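Local coordinates for transcription initiation factor tfiid subunit 72/90-100 KDA (Encephalitozoon cuniculi, PDB 2J4B), which probably serves, through this N-terminal domain of TAF5, in assembly of the TFIID complex that mediates regulation of RNA polymerase II transcription initiation, at residues 41-44 against 45-48; 49-52 against 53-57. All blocks are in the same frame, centred on the assembly; numbering follows the deposited sequence.

Contact 1: 41-44 against 45-48; sequences IYFD and LIQQ
Ile46 reaches back a full turn of helix 34-47 to Tyr42: an extended chi2 of 170° carries Ile46 CD1 over one face of the Tyr42 ring, 4.0 Å from its centroid and displaced toward the rim, a CH-pi contact closest at CE2. Ile46 CD1 approaches Phe43 CD1 more loosely, at 4.4 Å. Leu45 gives its amide N to Ile41 O at 2.9 Å and lies side by side with the Ile41 side chain, both pointing the same way, so that Leu45 CD1 meets Ile41 CG2 at 4.1 Å. With CG beside the backbone N (chi1 -69°), Leu45 also brings CG to 3.4 Å from Ile41 O, the acceptor of its own amide. Asp44 joins through its carbonyl O, which receives the amide N of Gln48 at 3.1 Å, the last of four successive i to i+4 backbone bonds. The Asp44 carboxylate runs alongside the Gln47 side chain with the carboxylate and amide planes turned 50° apart, but Asp44 OD1 and Gln47 NE2 stay 4.1 Å from each other; Asp44 OD2 is hydrogen-bonded to Tyr121 OH. Beyond these turns Tyr42 and Phe43 meet the rings of Phe58 and Phe75, while Ile41, Leu45 and Ile46 pack on helix 51-61. This is the i to i+4 side-chain packing of the last turns of a largely buried alpha-helix, set among helices 8-21, 51-61, 81-86 and 88-95 of the mainly helical NTD2 domain of TAF5.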
loop_
_atom_site.group_PDB
_atom_site.type_symbol
_atom_site.label_atom_id
_atom_site.label_comp_id
_atom_site.label_asym_id
_atom_site.label_seq_id
_atom_site.Cartn_x
_atom_site.Cartn_y
_atom_site.Cartn_z
ATOM N N ILE A 41 1.355 -1.999 -5.240
ATOM C CA ILE A 41 0.959 -1.516 -6.574
ATOM C C ILE A 41 2.145 -1.469 -7.553
ATOM O O ILE A 41 2.044 -1.903 -8.704
ATOM C CB ILE A 41 0.285 -0.124 -6.475
ATOM C CG1 ILE A 41 -1.064 -0.268 -5.738
ATOM C CG2 ILE A 41 0.106 0.491 -7.852
ATOM C CD1 ILE A 41 -1.673 1.052 -5.311
ATOM N N TYR A 42 3.272 -0.959 -7.074
ATOM C CA TYR A 42 4.512 -0.944 -7.827
ATOM C C TYR A 42 4.936 -2.340 -8.282
ATOM O O TYR A 42 5.253 -2.554 -9.445
ATOM C CB TYR A 42 5.591 -0.353 -6.946
ATOM C CG TYR A 42 6.943 -0.152 -7.591
ATOM C CD1 TYR A 42 7.113 0.767 -8.631
ATOM C CD2 TYR A 42 8.063 -0.836 -7.124
ATOM C CE1 TYR A 42 8.352 0.980 -9.206
ATOM C CE2 TYR A 42 9.318 -0.625 -7.703
ATOM C CZ TYR A 42 9.446 0.289 -8.743
ATOM O OH TYR A 42 10.671 0.510 -9.323
ATOM N N PHE A 43 4.965 -3.291 -7.355
ATOM C CA PHE A 43 5.315 -4.663 -7.694
ATOM C C PHE A 43 4.297 -5.294 -8.653
ATOM O O PHE A 43 4.661 -6.128 -9.497
ATOM C CB PHE A 43 5.429 -5.498 -6.425
ATOM C CG PHE A 43 6.722 -5.300 -5.669
ATOM C CD1 PHE A 43 7.630 -4.326 -6.036
ATOM C CD2 PHE A 43 7.008 -6.088 -4.563
ATOM C CE1 PHE A 43 8.794 -4.156 -5.336
ATOM C CE2 PHE A 43 8.186 -5.917 -3.851
ATOM C CZ PHE A 43 9.067 -4.946 -4.231
ATOM N N ASP A 44 3.029 -4.899 -8.534
ATOM C CA ASP A 44 1.981 -5.459 -9.389
ATOM C C ASP A 44 2.036 -4.927 -10.838
ATOM O O ASP A 44 1.773 -5.674 -11.789
ATOM C CB ASP A 44 0.615 -5.238 -8.767
ATOM C CG ASP A 44 0.223 -6.356 -7.830
ATOM O OD1 ASP A 44 0.677 -7.493 -8.076
ATOM O OD2 ASP A 44 -0.537 -6.127 -6.846
ATOM N N LEU A 45 2.402 -3.658 -11.006
ATOM C CA LEU A 45 2.624 -3.088 -12.332
ATOM C C LEU A 45 3.833 -3.720 -13.030
ATOM O O LEU A 45 3.841 -3.902 -14.268
ATOM C CB LEU A 45 2.798 -1.567 -12.245
ATOM C CG LEU A 45 1.538 -0.773 -11.855
ATOM C CD1 LEU A 45 1.930 0.688 -11.496
ATOM C CD2 LEU A 45 0.431 -0.822 -12.928
ATOM N N ILE A 46 4.849 -4.043 -12.237
ATOM C CA ILE A 46 6.044 -4.730 -12.732
ATOM C C ILE A 46 5.722 -6.153 -13.207
ATOM O O ILE A 46 6.165 -6.589 -14.275
ATOM C CB ILE A 46 7.128 -4.792 -11.648
ATOM C CG1 ILE A 46 7.779 -3.413 -11.462
ATOM C CG2 ILE A 46 8.192 -5.809 -11.995
ATOM C CD1 ILE A 46 8.689 -3.348 -10.239
ATOM N N GLN A 47 4.938 -6.868 -12.415
ATOM C CA GLN A 47 4.562 -8.227 -12.748
ATOM C C GLN A 47 3.729 -8.273 -14.020
ATOM O O GLN A 47 3.866 -9.200 -14.814
ATOM C CB GLN A 47 3.780 -8.854 -11.599
ATOM C CG GLN A 47 3.697 -10.364 -11.684
ATOM C CD GLN A 47 2.962 -10.950 -10.512
ATOM O OE1 GLN A 47 3.561 -11.648 -9.684
ATOM N NE2 GLN A 47 1.659 -10.661 -10.413
ATOM N N GLN A 48 2.878 -7.269 -14.212
ATOM C CA GLN A 48 2.141 -7.115 -15.476
ATOM C C GLN A 48 3.057 -6.644 -16.622
ATOM O O GLN A 48 2.601 -6.489 -17.736
ATOM C CB GLN A 48 0.994 -6.110 -15.324
ATOM C CG GLN A 48 -0.188 -6.568 -14.496
ATOM C CD GLN A 48 -1.105 -5.399 -14.105
ATOM O OE1 GLN A 48 -1.460 -4.554 -14.934
ATOM N NE2 GLN A 48 -1.482 -5.349 -12.833
#

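Contact 2: 49-52 against 53-57; sequences NKTD and EAKEF
Lys50 and Glu53 lie side by side across the first turn of helix 51-61, where Lys50 holds the N-cap position; just before it, Asn49 with positive phi closes the preceding helix in a Schellman motif. The two side chains point the same way, and it is the aliphatic part of the lysine that touches the carboxylate: Lys50 CD is 3.8 Å from Glu53 OE1. The Lys50 chain bends at its last torsion (chi4 -35°), and Lys50 NZ stays 5.5 Å from Glu53 OE2, too far for a salt bridge, although the opposite charges may still attract weakly. On the next pair of positions Lys55 crosses both Thr51 and Asp52 at a slant. Its chain kinks at chi3 (-66°), which swings Lys55 CE back over the N-terminal turn, 4.0 Å from both Thr51 CG2 and Asp52 OD1. Lys55 NZ stops 4.4 Å from Asp52 OD1, again beyond a salt bridge. Thr51 turns its hydroxyl beside its own backbone N, and OG1 makes a weak hydrogen bond to the carbonyl of Tyr79. Ala54 instead sits on the buried side against Leu45 and Ile46. Backbone bonds tie the turn together from the N-cap onward, beginning with Ala54 N, which meets Lys50 O at 2.9 Å with an N-H...O angle of 153°.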
loop_
_atom_site.group_PDB
_atom_site.type_symbol
_atom_site.label_atom_id
_atom_site.label_comp_id
_atom_site.label_asym_id
_atom_site.label_seq_id
_atom_site.Cartn_x
_atom_site.Cartn_y
_atom_site.Cartn_z
ATOM N N ASN A 49 4.332 -6.391 -16.323
ATOM C CA ASN A 49 5.303 -5.900 -17.301
ATOM C C ASN A 49 5.009 -4.483 -17.815
ATOM O O ASN A 49 5.172 -4.183 -18.993
ATOM C CB ASN A 49 5.435 -6.886 -18.469
ATOM C CG ASN A 49 6.006 -8.222 -18.040
ATOM O OD1 ASN A 49 7.071 -8.277 -17.432
ATOM N ND2 ASN A 49 5.300 -9.303 -18.350
ATOM N N LYS A 50 4.560 -3.614 -16.917
ATOM C CA LYS A 50 4.328 -2.204 -17.248
ATOM C C LYS A 50 5.382 -1.397 -16.515
ATOM O O LYS A 50 5.079 -0.632 -15.594
ATOM C CB LYS A 50 2.922 -1.771 -16.833
ATOM C CG LYS A 50 1.817 -2.552 -17.522
ATOM C CD LYS A 50 0.456 -2.186 -16.978
ATOM C CE LYS A 50 -0.598 -3.180 -17.441
ATOM N NZ LYS A 50 -0.289 -3.641 -18.826
ATOM N N THR A 51 6.629 -1.614 -16.917
ATOM C CA THR A 51 7.789 -1.021 -16.259
ATOM C C THR A 51 7.698 0.492 -16.263
ATOM O O THR A 51 8.035 1.136 -15.285
ATOM C CB THR A 51 9.111 -1.470 -16.956
ATOM O OG1 THR A 51 9.376 -2.839 -16.631
ATOM C CG2 THR A 51 10.297 -0.623 -16.525
ATOM N N ASP A 52 7.232 1.054 -17.369
ATOM C CA ASP A 52 7.099 2.492 -17.480
ATOM C C ASP A 52 6.090 3.016 -16.459
ATOM O O ASP A 52 6.406 3.878 -15.630
ATOM C CB ASP A 52 6.684 2.878 -18.899
ATOM C CG ASP A 52 7.858 2.881 -19.870
ATOM O OD1 ASP A 52 9.023 2.806 -19.412
ATOM O OD2 ASP A 52 7.621 2.973 -21.091
ATOM N N GLU A 53 4.878 2.474 -16.514
ATOM C CA GLU A 53 3.818 2.920 -15.647
ATOM C C GLU A 53 4.259 2.789 -14.202
ATOM O O GLU A 53 3.941 3.650 -13.375
ATOM C CB GLU A 53 2.543 2.109 -15.886
ATOM C CG GLU A 53 1.907 2.328 -17.261
ATOM C CD GLU A 53 0.466 1.836 -17.310
ATOM O OE1 GLU A 53 -0.053 1.460 -16.234
ATOM O OE2 GLU A 53 -0.153 1.833 -18.410
ATOM N N ALA A 54 4.994 1.711 -13.917
ATOM C CA ALA A 54 5.462 1.425 -12.563
ATOM C C ALA A 54 6.403 2.503 -12.066
ATOM O O ALA A 54 6.264 2.972 -10.943
ATOM C CB ALA A 54 6.137 0.060 -12.503
ATOM N N LYS A 55 7.343 2.917 -12.909
ATOM C CA LYS A 55 8.320 3.935 -12.520
ATOM C C LYS A 55 7.679 5.302 -12.312
ATOM O O LYS A 55 8.075 6.041 -11.414
ATOM C CB LYS A 55 9.443 4.028 -13.548
ATOM C CG LYS A 55 10.271 2.748 -13.678
ATOM C CD LYS A 55 11.489 2.953 -14.568
ATOM C CE LYS A 55 11.119 3.231 -15.994
ATOM N NZ LYS A 55 12.167 4.094 -16.622
ATOM N N GLU A 56 6.682 5.636 -13.135
ATOM C CA GLU A 56 5.937 6.888 -12.966
ATOM C C GLU A 56 5.164 6.927 -11.640
ATOM O O GLU A 56 5.125 7.958 -10.967
ATOM C CB GLU A 56 4.950 7.103 -14.116
ATOM C CG GLU A 56 5.542 6.972 -15.500
ATOM C CD GLU A 56 4.770 7.760 -16.548
ATOM O OE1 GLU A 56 3.686 8.307 -16.207
ATOM O OE2 GLU A 56 5.265 7.850 -17.704
ATOM N N PHE A 57 4.517 5.818 -11.295
ATOM C CA PHE A 57 3.706 5.743 -10.085
ATOM C C PHE A 57 4.585 5.863 -8.839
ATOM O O PHE A 57 4.295 6.609 -7.916
ATOM C CB PHE A 57 2.928 4.416 -10.045
ATOM C CG PHE A 57 2.277 4.136 -8.715
ATOM C CD1 PHE A 57 1.052 4.689 -8.400
ATOM C CD2 PHE A 57 2.901 3.333 -7.779
ATOM C CE1 PHE A 57 0.449 4.441 -7.168
ATOM C CE2 PHE A 57 2.320 3.084 -6.551
ATOM C CZ PHE A 57 1.085 3.638 -6.243
#

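Contact 1 closes helix 34-47 and contact 2 opens helix 51-61, the next helix in the chain, and their centres lie about 8 Å apart. Lys50 N probably hydrogen-bonds Leu45 O (2.8 Å) within the short connection, across which the chain reverses and the second helix comes to lie against the first. Tyr42 CD1 packs 3.3 Å from Ala54 O, and Ile41 CG2 meets Phe57 CE2 at 3.6 Å. The two contacts thus form the closed end of a helical hairpin within the NTD2 domain, with a buried seam between the helices and the polar residues of contact 2 toward the surface.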